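Local coordinates for protein SusD homolog (Bacteroides thetaiotaomicron, PDB 4MRU) that probably binds mucin O-glycans at the bacterial cell surface, as a SusD-like outer-membrane lipoprotein of a gut bacterium, at residues T309-R314 with Y381-G386. Numbering follows the deposited sequence.
With EDO (1,2-ethanediol), chain I.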
loop_
_atom_site.group_PDB
_atom_site.type_symbol
_atom_site.label_atom_id
_atom_site.label_comp_id
_atom_site.label_asym_id
_atom_site.label_seq_id
_atom_site.Cartn_x
_atom_site.Cartn_y
_atom_site.Cartn_z
ATOM N N THR A 309 -20.430 -3.330 -16.173
ATOM C CA THR A 309 -21.045 -2.101 -16.722
ATOM C C THR A 309 -21.766 -1.228 -15.686
ATOM O O THR A 309 -22.010 -0.069 -15.955
ATOM C CB THR A 309 -22.028 -2.422 -17.862
ATOM O OG1 THR A 309 -23.058 -3.290 -17.379
ATOM C CG2 THR A 309 -21.299 -3.085 -19.082
ATOM N N SER A 310 -22.086 -1.757 -14.516
ATOM C CA SER A 310 -22.896 -1.000 -13.551
ATOM C C SER A 310 -22.083 -0.214 -12.532
ATOM O O SER A 310 -22.646 0.541 -11.731
ATOM C CB SER A 310 -23.803 -1.954 -12.797
ATOM O OG SER A 310 -24.646 -2.601 -13.724
ATOM N N TYR A 311 -20.773 -0.459 -12.508
ATOM C CA TYR A 311 -19.879 0.160 -11.540
ATOM C C TYR A 311 -18.716 0.856 -12.245
ATOM O O TYR A 311 -18.272 0.433 -13.287
ATOM C CB TYR A 311 -19.346 -0.885 -10.546
ATOM C CG TYR A 311 -20.487 -1.583 -9.875
ATOM C CD1 TYR A 311 -21.209 -0.955 -8.872
ATOM C CD2 TYR A 311 -20.834 -2.875 -10.229
ATOM C CE1 TYR A 311 -22.284 -1.583 -8.267
ATOM C CE2 TYR A 311 -21.905 -3.510 -9.639
ATOM C CZ TYR A 311 -22.640 -2.855 -8.660
ATOM O OH TYR A 311 -23.710 -3.484 -8.066
ATOM N N SER A 312 -18.257 1.936 -11.640
ATOM C CA SER A 312 -17.114 2.690 -12.130
ATOM C C SER A 312 -15.873 1.800 -12.219
ATOM O O SER A 312 -15.680 0.924 -11.382
ATOM C CB SER A 312 -16.832 3.876 -11.201
ATOM O OG SER A 312 -17.858 4.825 -11.254
ATOM N N ASN A 313 -15.029 2.102 -13.195
ATOM C CA ASN A 313 -13.660 1.606 -13.285
ATOM C C ASN A 313 -12.699 2.637 -12.733
ATOM O O ASN A 313 -13.053 3.797 -12.588
ATOM C CB ASN A 313 -13.313 1.344 -14.755
ATOM C CG ASN A 313 -12.071 0.495 -14.947
ATOM O OD1 ASN A 313 -11.433 0.043 -14.008
ATOM N ND2 ASN A 313 -11.720 0.301 -16.187
ATOM N N ARG A 314 -11.481 2.239 -12.412
ATOM C CA ARG A 314 -10.464 3.240 -12.299
ATOM C C ARG A 314 -10.191 3.836 -13.676
ATOM O O ARG A 314 -10.428 3.205 -14.673
ATOM C CB ARG A 314 -9.182 2.692 -11.638
ATOM C CG ARG A 314 -8.432 1.640 -12.368
ATOM C CD ARG A 314 -7.217 1.210 -11.512
ATOM N NE ARG A 314 -6.110 2.169 -11.631
ATOM C CZ ARG A 314 -4.816 1.855 -11.506
ATOM N NH1 ARG A 314 -4.429 0.621 -11.189
ATOM N NH2 ARG A 314 -3.908 2.775 -11.691
ATOM N N TYR A 381 -24.193 3.774 1.409
ATOM C CA TYR A 381 -23.972 3.035 0.160
ATOM C C TYR A 381 -25.267 2.629 -0.522
ATOM O O TYR A 381 -26.020 1.804 -0.003
ATOM C CB TYR A 381 -23.136 1.787 0.393
ATOM C CG TYR A 381 -22.986 1.000 -0.896
ATOM C CD1 TYR A 381 -22.481 1.579 -2.037
ATOM C CD2 TYR A 381 -23.317 -0.333 -0.949
ATOM C CE1 TYR A 381 -22.362 0.868 -3.223
ATOM C CE2 TYR A 381 -23.231 -1.047 -2.122
ATOM C CZ TYR A 381 -22.745 -0.460 -3.258
ATOM O OH TYR A 381 -22.625 -1.234 -4.398
ATOM N N THR A 382 -25.559 3.204 -1.689
ATOM C CA THR A 382 -26.707 2.719 -2.488
ATOM C C THR A 382 -26.185 1.900 -3.638
ATOM O O THR A 382 -25.532 2.430 -4.537
ATOM C CB THR A 382 -27.582 3.876 -2.994
ATOM O OG1 THR A 382 -28.029 4.650 -1.866
ATOM C CG2 THR A 382 -28.792 3.359 -3.757
ATOM N N ASP A 383 -26.453 0.590 -3.612
ATOM C CA ASP A 383 -26.085 -0.303 -4.705
ATOM C C ASP A 383 -27.019 -0.031 -5.874
ATOM O O ASP A 383 -28.217 -0.245 -5.758
ATOM C CB ASP A 383 -26.193 -1.730 -4.224
ATOM C CG ASP A 383 -25.790 -2.766 -5.278
ATOM O OD1 ASP A 383 -25.437 -2.385 -6.424
ATOM O OD2 ASP A 383 -25.873 -3.983 -4.938
ATOM N N PRO A 384 -26.497 0.444 -7.015
ATOM C CA PRO A 384 -27.396 0.681 -8.144
ATOM C C PRO A 384 -28.117 -0.589 -8.612
ATOM O O PRO A 384 -29.175 -0.479 -9.216
ATOM C CB PRO A 384 -26.443 1.190 -9.254
ATOM C CG PRO A 384 -25.092 0.572 -8.882
ATOM C CD PRO A 384 -25.084 0.700 -7.384
ATOM N N LEU A 385 -27.603 -1.784 -8.302
ATOM C CA LEU A 385 -28.338 -3.033 -8.614
ATOM C C LEU A 385 -29.245 -3.509 -7.485
ATOM O O LEU A 385 -29.931 -4.518 -7.614
ATOM C CB LEU A 385 -27.353 -4.144 -9.040
ATOM C CG LEU A 385 -26.561 -3.790 -10.302
ATOM C CD1 LEU A 385 -25.635 -4.931 -10.677
ATOM C CD2 LEU A 385 -27.467 -3.466 -11.482
ATOM N N GLY A 386 -29.243 -2.790 -6.377
ATOM C CA GLY A 386 -30.207 -3.018 -5.310
ATOM C C GLY A 386 -29.918 -4.174 -4.341
ATOM O O GLY A 386 -30.745 -4.461 -3.476
HETATM C C1 EDO I . -22.335 6.934 -2.426
HETATM O O1 EDO I . -22.929 7.755 -3.449
HETATM C C2 EDO I . -22.519 5.447 -2.725
HETATM O O2 EDO I . -23.909 5.016 -2.854
HETATM O O HOH W 1 -22.468 -4.004 -4.914
HETATM O O HOH W 2 -24.356 -5.726 -6.522
#
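Tyr311 reaches across to Asp383, Pro384 and Leu385 in a largely buried loop-to-loop contact whose centre lies about 24 Å from the centre of the chain, where the loop after helix 304-309 meets the long loop leading to helix 408-423. It illustrates how one tyrosine can join two loops through both its ring and its hydroxyl. The hydroxyl donates to the carboxylate: Tyr311 OH lies 2.6 Å from Asp383 OD1, which is met on its syn side, 26° out of the carboxylate plane, and sits at the ring's edge, with ring and carboxylate planes 38° apart. From steeply above the other face, Leu385 N gives Asp383 OD1 a second hydrogen bond of 2.9 Å. That bond makes an Asx turn, nested in a type I beta turn from Asp383 to Gly386 that is closed by Gly386 N bonding to Asp383 O. In Asp383, CG anti to the backbone N (chi1 -178°) sets the carboxylate beside the carbonyl carbon, facing N-H groups further along the chain; OD2 takes those of Ser387 and Tyr388, so both oxygens are engaged. A water 2.8 Å from Tyr311 OH also donates to Asp383 OD2, making a second, indirect link. Apolar contacts flank the polar one: Pro384 CG comes within 3.6 Å of Tyr311 CE1, while Leu385 CD1 lies 4.1 Å from Tyr311 CE2. Lacking the hydroxyl, a phenylalanine here would probably leave Asp383 OD1 without its donor from the facing loop, deprive the bridging water of one acceptor and open a gap beside Leu385. Leu385 CD2 also rests against Ser310 OG at 3.7 Å, a hydroxyl whose hydrogen bond goes to Asp306 O in helix 304-309. Arg259 of strand 258-260 and Met294 also touch the Tyr311 side chain.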